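Local coordinates for protein nucleoside hydrolase, putative (Trypanosoma brucei, PDB 3FZ0) that belongs to the nucleoside hydrolase family, binds a calcium ion and folds around a mixed, mainly parallel beta sheet, at residues L112-I117 with A141-L146; Y129-L134 with D149-L154. The protein carries 2 engineered substitutions. One frame throughout, in Å; residues are numbered along the deposited sequence.

Interaction 1: L112-I117 with A141-L146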
ATOM      1  N   LEU B 112      22.486 -21.681  -0.287  1.00 62.89           N
ATOM      2  CA  LEU B 112      22.862 -22.925   0.395  1.00 62.78           C
ATOM      3  C   LEU B 112      24.328 -22.913   0.745  1.00 62.49           C
ATOM      4  O   LEU B 112      24.746 -23.574   1.672  1.00 62.65           O
ATOM      5  CB  LEU B 112      22.483 -24.167  -0.419  1.00 62.79           C
ATOM      6  CG  LEU B 112      20.961 -24.312  -0.691  1.00 63.24           C
ATOM      7  CD1 LEU B 112      20.619 -25.579  -1.457  1.00 61.77           C
ATOM      8  CD2 LEU B 112      20.151 -24.237   0.576  1.00 63.03           C
ATOM      9  N   GLU B 113      25.097 -22.123   0.003  1.00 62.44           N
ATOM     10  CA  GLU B 113      26.512 -21.942   0.270  1.00 62.13           C
ATOM     11  C   GLU B 113      26.772 -21.070   1.510  1.00 61.88           C
ATOM     12  O   GLU B 113      27.651 -21.392   2.312  1.00 61.80           O
ATOM     13  CB  GLU B 113      27.209 -21.358  -0.950  1.00 62.50           C
ATOM     14  CG  GLU B 113      28.685 -20.992  -0.704  1.00 64.29           C
ATOM     15  CD  GLU B 113      29.611 -22.201  -0.423  1.00 67.22           C
ATOM     16  OE1 GLU B 113      29.220 -23.397  -0.583  1.00 67.69           O
ATOM     17  OE2 GLU B 113      30.776 -21.935  -0.051  1.00 68.06           O
ATOM     18  N   ILE B 114      26.023 -19.977   1.663  1.00 61.17           N
ATOM     19  CA  ILE B 114      26.065 -19.223   2.909  1.00 60.78           C
ATOM     20  C   ILE B 114      25.857 -20.169   4.118  1.00 61.53           C
ATOM     21  O   ILE B 114      26.628 -20.104   5.088  1.00 61.40           O
ATOM     22  CB  ILE B 114      25.070 -18.038   2.937  1.00 60.51           C
ATOM     23  CG1 ILE B 114      25.478 -16.985   1.911  1.00 60.10           C
ATOM     24  CG2 ILE B 114      25.002 -17.443   4.330  1.00 59.70           C
ATOM     25  CD1 ILE B 114      24.374 -15.947   1.561  1.00 59.11           C
ATOM     26  N   LEU B 115      24.861 -21.062   4.031  1.00 61.67           N
ATOM     27  CA  LEU B 115      24.515 -21.960   5.144  1.00 62.28           C
ATOM     28  C   LEU B 115      25.623 -22.970   5.390  1.00 62.87           C
ATOM     29  O   LEU B 115      25.896 -23.347   6.534  1.00 62.76           O
ATOM     30  CB  LEU B 115      23.165 -22.670   4.910  1.00 61.55           C
ATOM     31  CG  LEU B 115      21.964 -21.720   4.713  1.00 62.17           C
ATOM     32  CD1 LEU B 115      20.664 -22.532   4.610  1.00 62.01           C
ATOM     33  CD2 LEU B 115      21.862 -20.654   5.821  1.00 60.03           C
ATOM     34  N   LYS B 116      26.268 -23.401   4.309  1.00 63.63           N
ATOM     35  CA  LYS B 116      27.345 -24.379   4.403  1.00 64.31           C
ATOM     36  C   LYS B 116      28.573 -23.749   5.079  1.00 64.35           C
ATOM     37  O   LYS B 116      29.136 -24.321   6.016  1.00 65.05           O
ATOM     38  CB  LYS B 116      27.666 -24.957   3.026  1.00 64.14           C
ATOM     39  CG  LYS B 116      28.898 -25.840   2.989  1.00 65.91           C
ATOM     40  CD  LYS B 116      29.149 -26.350   1.572  1.00 67.87           C
ATOM     41  CE  LYS B 116      30.611 -26.250   1.171  1.00 69.26           C
ATOM     42  NZ  LYS B 116      31.334 -27.323   1.878  1.00 69.45           N
ATOM     43  N   ILE B 117      28.963 -22.565   4.633  1.00 64.28           N
ATOM     44  CA  ILE B 117      30.020 -21.805   5.285  1.00 64.43           C
ATOM     45  C   ILE B 117      29.735 -21.547   6.762  1.00 64.49           C
ATOM     46  O   ILE B 117      30.601 -21.773   7.605  1.00 64.27           O
ATOM     47  CB  ILE B 117      30.305 -20.503   4.511  1.00 64.72           C
ATOM     48  CG1 ILE B 117      31.089 -20.843   3.248  1.00 64.68           C
ATOM     49  CG2 ILE B 117      31.063 -19.425   5.376  1.00 63.97           C
ATOM     50  CD1 ILE B 117      30.735 -19.894   2.147  1.00 67.22           C
ATOM     51  N   ALA B 141      18.403 -13.117   2.485  1.00 61.16           N
ATOM     52  CA  ALA B 141      17.078 -13.355   3.024  1.00 60.94           C
ATOM     53  C   ALA B 141      16.720 -14.805   2.896  1.00 60.73           C
ATOM     54  O   ALA B 141      16.155 -15.378   3.821  1.00 61.21           O
ATOM     55  CB  ALA B 141      16.054 -12.505   2.302  1.00 61.25           C
ATOM     56  N   LEU B 142      17.044 -15.396   1.749  1.00 60.63           N
ATOM     57  CA  LEU B 142      16.662 -16.770   1.425  1.00 60.61           C
ATOM     58  C   LEU B 142      17.379 -17.722   2.393  1.00 60.75           C
ATOM     59  O   LEU B 142      16.739 -18.611   3.006  1.00 60.30           O
ATOM     60  CB  LEU B 142      17.041 -17.051  -0.017  1.00 60.67           C
ATOM     61  CG  LEU B 142      16.243 -17.931  -0.957  1.00 62.04           C
ATOM     62  CD1 LEU B 142      14.771 -17.767  -0.710  1.00 63.59           C
ATOM     63  CD2 LEU B 142      16.581 -17.528  -2.373  1.00 62.89           C
ATOM     64  N   ALA B 143      18.696 -17.492   2.579  1.00 60.23           N
ATOM     65  CA  ALA B 143      19.467 -18.230   3.568  1.00 60.20           C
ATOM     66  C   ALA B 143      18.897 -18.052   4.971  1.00 60.49           C
ATOM     67  O   ALA B 143      18.679 -19.042   5.695  1.00 60.56           O
ATOM     68  CB  ALA B 143      20.905 -17.834   3.522  1.00 60.43           C
ATOM     69  N   LEU B 144      18.622 -16.802   5.342  1.00 60.46           N
ATOM     70  CA  LEU B 144      17.978 -16.518   6.634  1.00 61.05           C
ATOM     71  C   LEU B 144      16.696 -17.268   6.936  1.00 61.18           C
ATOM     72  O   LEU B 144      16.576 -17.800   8.043  1.00 61.60           O
ATOM     73  CB  LEU B 144      17.760 -15.023   6.842  1.00 60.81           C
ATOM     74  CG  LEU B 144      18.938 -14.227   7.373  1.00 61.71           C
ATOM     75  CD1 LEU B 144      18.662 -12.790   7.013  1.00 62.46           C
ATOM     76  CD2 LEU B 144      19.113 -14.370   8.892  1.00 62.19           C
ATOM     77  N   ARG B 145      15.743 -17.320   5.992  1.00 61.35           N
ATOM     78  CA  ARG B 145      14.471 -18.048   6.251  1.00 61.55           C
ATOM     79  C   ARG B 145      14.668 -19.575   6.320  1.00 61.90           C
ATOM     80  O   ARG B 145      13.895 -20.253   6.980  1.00 63.25           O
ATOM     81  CB  ARG B 145      13.353 -17.680   5.272  1.00 60.50           C
ATOM     82  CG  ARG B 145      13.202 -16.185   5.001  1.00 62.24           C
ATOM     83  CD  ARG B 145      12.563 -15.371   6.156  1.00 61.83           C
ATOM     84  NE  ARG B 145      11.516 -16.139   6.793  1.00 64.27           N
ATOM     85  CZ  ARG B 145      11.605 -16.650   8.020  1.00 65.57           C
ATOM     86  NH1 ARG B 145      12.710 -16.416   8.742  1.00 66.52           N
ATOM     87  NH2 ARG B 145      10.595 -17.388   8.521  1.00 59.99           N
ATOM     88  N   LEU B 146      15.685 -20.112   5.660  1.00 62.16           N
ATOM     89  CA  LEU B 146      15.935 -21.548   5.705  1.00 63.16           C
ATOM     90  C   LEU B 146      16.552 -22.059   7.014  1.00 63.33           C
ATOM     91  O   LEU B 146      16.246 -23.181   7.465  1.00 63.21           O
ATOM     92  CB  LEU B 146      16.839 -21.988   4.552  1.00 63.58           C
ATOM     93  CG  LEU B 146      16.174 -22.245   3.211  1.00 64.94           C
ATOM     94  CD1 LEU B 146      17.294 -22.408   2.214  1.00 65.71           C
ATOM     95  CD2 LEU B 146      15.269 -23.495   3.270  1.00 64.66           C
TER
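Two helices that precede and follow strand 127-133 pack side by side in the alpha/beta fold of the nucleoside hydrolase family, and L115 on helix 110-120 meets A143 and L146 on helix 138-146. The segment axes approach to 9.0 Å and cross at -58°, with the CA atoms of L115 and A143 6.5 Å apart at the nearest point. The short side chain of A143 faces the other helix and lets it in: L115 CD2 lies 3.8 Å from A143 CB and 3.6 Å from A143 O, so one methyl rests on both the side chain and the backbone of the alanine. The other branch works one helical turn further on, where L115 CD1 sits 3.9 Å from L146 CB and the two leucine side chains cross at about a right angle. I114 adds its gamma branch: CG2, anti to the backbone N, is 4.2 Å from A143 CB. L112 starts out pointing away, yet its CD2 methyl returns to 3.8 Å from L146 CD1. The side chains that meet here are all aliphatic and pack by van der Waals contact. Beyond them, L112 and L146 both pack on L146 of the second subunit, so the helix pair reaches the subunit interface. I117 turns to strand 32-39 of the main sheet, while A141 and L144 rest on helix 187-195.

Interaction 2: Y129-L134 with D149-L154; sequences YQLVAL and DLFSKL. With CA (calcium ion), chain G.
L154 packs against the strand backbone at Y129 and the side chain of L131, its two methyls sharing the work. CD2 lies 3.8 Å from Y129 CB and also touches the carbonyl group of Y129, whereas CD1 comes to 4.0 Å from L131 CB. Alongside, L154 CA is 3.5 Å from Y129 O in a bent CA-H...O contact, with 126° at the hydrogen. L131 holds its CG anti to the backbone N (chi1 -166°), and its CD1 reaches the edge of the F151 ring near the ring plane, 4.1 Å from CE2. One water bridges the backbones, accepting from Y129 N at 2.9 Å and donating to K153 O at 3.0 Å. The 3-10 segment behind is pinned by D149 O, which accepts from both S152 N and S152 OG; the hydroxyl donor lies almost on the carbonyl axis, at 179°. Further out, K153 NZ bonds to the carbonyls of L118, E119 and A121, tying this turn to the end of helix 110-120, and Y129 OH accepts from E122 N. At the far end of the strand segment L134 O binds the calcium ion at 2.3 Å; D14, D19, D283 and three waters supply the other ligands. The strand lies between strands 6-13 and 162-165 of the main sheet, with F151 fitted between helices 110-120 and 138-146.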
ATOM      1  N   TYR B 129      33.863 -14.208  11.477  1.00 60.04           N
ATOM      2  CA  TYR B 129      33.255 -14.281  10.162  1.00 60.04           C
ATOM      3  C   TYR B 129      32.317 -13.107   9.982  1.00 60.46           C
ATOM      4  O   TYR B 129      31.588 -12.752  10.915  1.00 60.36           O
ATOM      5  CB  TYR B 129      32.476 -15.579  10.010  1.00 59.42           C
ATOM      6  CG  TYR B 129      33.347 -16.806  10.007  1.00 58.58           C
ATOM      7  CD1 TYR B 129      33.920 -17.297  11.183  1.00 56.62           C
ATOM      8  CD2 TYR B 129      33.585 -17.509   8.829  1.00 59.20           C
ATOM      9  CE1 TYR B 129      34.724 -18.460  11.175  1.00 57.23           C
ATOM     10  CE2 TYR B 129      34.385 -18.676   8.815  1.00 57.07           C
ATOM     11  CZ  TYR B 129      34.961 -19.134   9.975  1.00 58.06           C
ATOM     12  OH  TYR B 129      35.756 -20.286   9.956  1.00 58.36           O
ATOM     13  N   GLN B 130      32.341 -12.503   8.791  1.00 60.54           N
ATOM     14  CA  GLN B 130      31.476 -11.365   8.467  1.00 60.57           C
ATOM     15  C   GLN B 130      30.858 -11.551   7.084  1.00 60.55           C
ATOM     16  O   GLN B 130      31.487 -12.134   6.176  1.00 60.33           O
ATOM     17  CB  GLN B 130      32.280 -10.059   8.491  1.00 60.33           C
ATOM     18  CG  GLN B 130      32.806  -9.686   9.839  1.00 60.91           C
ATOM     19  CD  GLN B 130      33.572  -8.384   9.836  1.00 62.89           C
ATOM     20  OE1 GLN B 130      34.729  -8.330   9.421  1.00 64.45           O
ATOM     21  NE2 GLN B 130      32.941  -7.324  10.323  1.00 62.75           N
ATOM     22  N   LEU B 131      29.622 -11.080   6.938  1.00 60.49           N
ATOM     23  CA  LEU B 131      28.945 -11.127   5.666  1.00 60.75           C
ATOM     24  C   LEU B 131      28.818  -9.690   5.267  1.00 60.97           C
ATOM     25  O   LEU B 131      28.312  -8.885   6.041  1.00 61.34           O
ATOM     26  CB  LEU B 131      27.562 -11.758   5.812  1.00 61.04           C
ATOM     27  CG  LEU B 131      26.758 -12.230   4.580  1.00 62.50           C
ATOM     28  CD1 LEU B 131      25.473 -12.845   5.044  1.00 64.24           C
ATOM     29  CD2 LEU B 131      26.430 -11.129   3.620  1.00 63.23           C
ATOM     30  N   VAL B 132      29.325  -9.349   4.085  1.00 60.69           N
ATOM     31  CA  VAL B 132      29.138  -8.023   3.537  1.00 60.24           C
ATOM     32  C   VAL B 132      28.301  -8.153   2.276  1.00 60.62           C
ATOM     33  O   VAL B 132      28.674  -8.894   1.382  1.00 61.69           O
ATOM     34  CB  VAL B 132      30.480  -7.410   3.182  1.00 60.50           C
ATOM     35  CG1 VAL B 132      30.291  -5.925   2.718  1.00 58.68           C
ATOM     36  CG2 VAL B 132      31.407  -7.537   4.384  1.00 59.87           C
ATOM     37  N   ALA B 133      27.185  -7.448   2.201  1.00 60.38           N
ATOM     38  CA  ALA B 133      26.231  -7.600   1.108  1.00 60.77           C
ATOM     39  C   ALA B 133      26.287  -6.364   0.254  1.00 60.97           C
ATOM     40  O   ALA B 133      26.013  -5.254   0.743  1.00 61.41           O
ATOM     41  CB  ALA B 133      24.788  -7.758   1.665  1.00 60.81           C
ATOM     42  N   LEU B 134      26.598  -6.539  -1.028  1.00 60.89           N
ATOM     43  CA  LEU B 134      26.785  -5.409  -1.925  1.00 60.81           C
ATOM     44  C   LEU B 134      25.749  -5.336  -3.034  1.00 61.46           C
ATOM     45  O   LEU B 134      25.952  -4.633  -4.044  1.00 62.31           O
ATOM     46  CB  LEU B 134      28.183  -5.459  -2.533  1.00 60.39           C
ATOM     47  CG  LEU B 134      29.353  -5.629  -1.559  1.00 60.26           C
ATOM     48  CD1 LEU B 134      30.684  -5.732  -2.302  1.00 58.52           C
ATOM     49  CD2 LEU B 134      29.383  -4.489  -0.522  1.00 56.85           C
ATOM     50  N   ASP B 149      19.113 -19.717  12.726  1.00 62.86           N
ATOM     51  CA  ASP B 149      20.051 -19.944  13.844  1.00 63.15           C
ATOM     52  C   ASP B 149      21.536 -19.815  13.513  1.00 62.98           C
ATOM     53  O   ASP B 149      22.310 -19.305  14.325  1.00 63.71           O
ATOM     54  CB  ASP B 149      19.824 -21.322  14.494  1.00 62.97           C
ATOM     55  CG  ASP B 149      18.580 -21.365  15.389  1.00 63.71           C
ATOM     56  OD1 ASP B 149      17.991 -20.309  15.690  1.00 63.35           O
ATOM     57  OD2 ASP B 149      18.193 -22.477  15.803  1.00 66.67           O
ATOM     58  N   LEU B 150      21.936 -20.299  12.337  1.00 62.47           N
ATOM     59  CA  LEU B 150      23.333 -20.297  11.948  1.00 61.81           C
ATOM     60  C   LEU B 150      23.923 -18.899  11.846  1.00 61.56           C
ATOM     61  O   LEU B 150      25.137 -18.736  11.928  1.00 61.54           O
ATOM     62  CB  LEU B 150      23.538 -21.058  10.631  1.00 61.35           C
ATOM     63  CG  LEU B 150      23.433 -22.573  10.736  1.00 61.20           C
ATOM     64  CD1 LEU B 150      23.289 -23.174   9.353  1.00 59.12           C
ATOM     65  CD2 LEU B 150      24.628 -23.172  11.519  1.00 60.26           C
ATOM     66  N   PHE B 151      23.074 -17.896  11.674  1.00 61.46           N
ATOM     67  CA  PHE B 151      23.546 -16.521  11.469  1.00 61.69           C
ATOM     68  C   PHE B 151      24.137 -15.862  12.703  1.00 62.26           C
ATOM     69  O   PHE B 151      24.790 -14.828  12.606  1.00 62.77           O
ATOM     70  CB  PHE B 151      22.477 -15.671  10.814  1.00 60.96           C
ATOM     71  CG  PHE B 151      22.352 -15.934   9.351  1.00 61.60           C
ATOM     72  CD1 PHE B 151      21.629 -17.044   8.876  1.00 60.87           C
ATOM     73  CD2 PHE B 151      23.000 -15.110   8.426  1.00 59.73           C
ATOM     74  CE1 PHE B 151      21.548 -17.296   7.492  1.00 59.81           C
ATOM     75  CE2 PHE B 151      22.916 -15.369   7.077  1.00 58.76           C
ATOM     76  CZ  PHE B 151      22.189 -16.444   6.609  1.00 59.94           C
ATOM     77  N   SER B 152      23.953 -16.497  13.853  1.00 62.51           N
ATOM     78  CA  SER B 152      24.541 -16.004  15.084  1.00 62.94           C
ATOM     79  C   SER B 152      26.047 -16.312  15.102  1.00 63.28           C
ATOM     80  O   SER B 152      26.764 -15.800  15.955  1.00 63.47           O
ATOM     81  CB  SER B 152      23.843 -16.638  16.292  1.00 62.26           C
ATOM     82  OG  SER B 152      24.256 -17.978  16.402  1.00 62.68           O
ATOM     83  N   LYS B 153      26.510 -17.156  14.178  1.00 63.22           N
ATOM     84  CA  LYS B 153      27.935 -17.465  14.074  1.00 63.68           C
ATOM     85  C   LYS B 153      28.745 -16.300  13.504  1.00 63.43           C
ATOM     86  O   LYS B 153      29.966 -16.302  13.582  1.00 64.15           O
ATOM     87  CB  LYS B 153      28.188 -18.740  13.256  1.00 63.59           C
ATOM     88  CG  LYS B 153      27.737 -20.052  13.927  1.00 64.31           C
ATOM     89  CD  LYS B 153      28.795 -21.049  13.605  1.00 67.45           C
ATOM     90  CE  LYS B 153      28.346 -22.471  13.682  1.00 69.42           C
ATOM     91  NZ  LYS B 153      29.349 -23.296  12.899  1.00 68.62           N
ATOM     92  N   LEU B 154      28.062 -15.325  12.917  1.00 63.35           N
ATOM     93  CA  LEU B 154      28.705 -14.120  12.351  1.00 62.81           C
ATOM     94  C   LEU B 154      28.917 -13.059  13.423  1.00 63.35           C
ATOM     95  O   LEU B 154      28.037 -12.822  14.272  1.00 63.87           O
ATOM     96  CB  LEU B 154      27.860 -13.528  11.230  1.00 62.08           C
ATOM     97  CG  LEU B 154      27.658 -14.376   9.978  1.00 60.77           C
ATOM     98  CD1 LEU B 154      26.578 -13.814   9.124  1.00 58.99           C
ATOM     99  CD2 LEU B 154      28.913 -14.501   9.154  1.00 59.83           C
TER
HETATM  100 CA    CA G 400      26.659  -3.625  -5.967  1.00 62.36          CA
HETATM  101  O   HOH W   1      32.595 -14.909  13.955  1.00 49.92           O
HETATM  102  O   HOH W   2      25.808  -1.957  -4.637  1.00 33.86           O
HETATM  103  O   HOH W   3      24.105  -3.198  -6.727  1.00 45.13           O
HETATM  104  O   HOH W   4      26.916  -1.712  -7.473  1.00 28.67           O

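How the interactions relate
The centres of interactions 1 and 2 lie 10 Å apart, and the ring of F151 joins them: its CZ is 3.6 Å from A143 CB and 3.8 Å from I114 CG2, while its CE1 is 3.8 Å from L115 CD2. Along the chain the segments alternate, 112-117, 129-134, 141-146, then 149-154, so helix 110-120, strand 127-133 and helix 138-146 follow one another and the later turn folds back on the strand. The two contacts thus share an apolar cluster around F151, between the two helices and next to strand 127-133 of the main sheet. The helix pair reaches the second subunit; L134, at the other end of interaction 2, binds calcium.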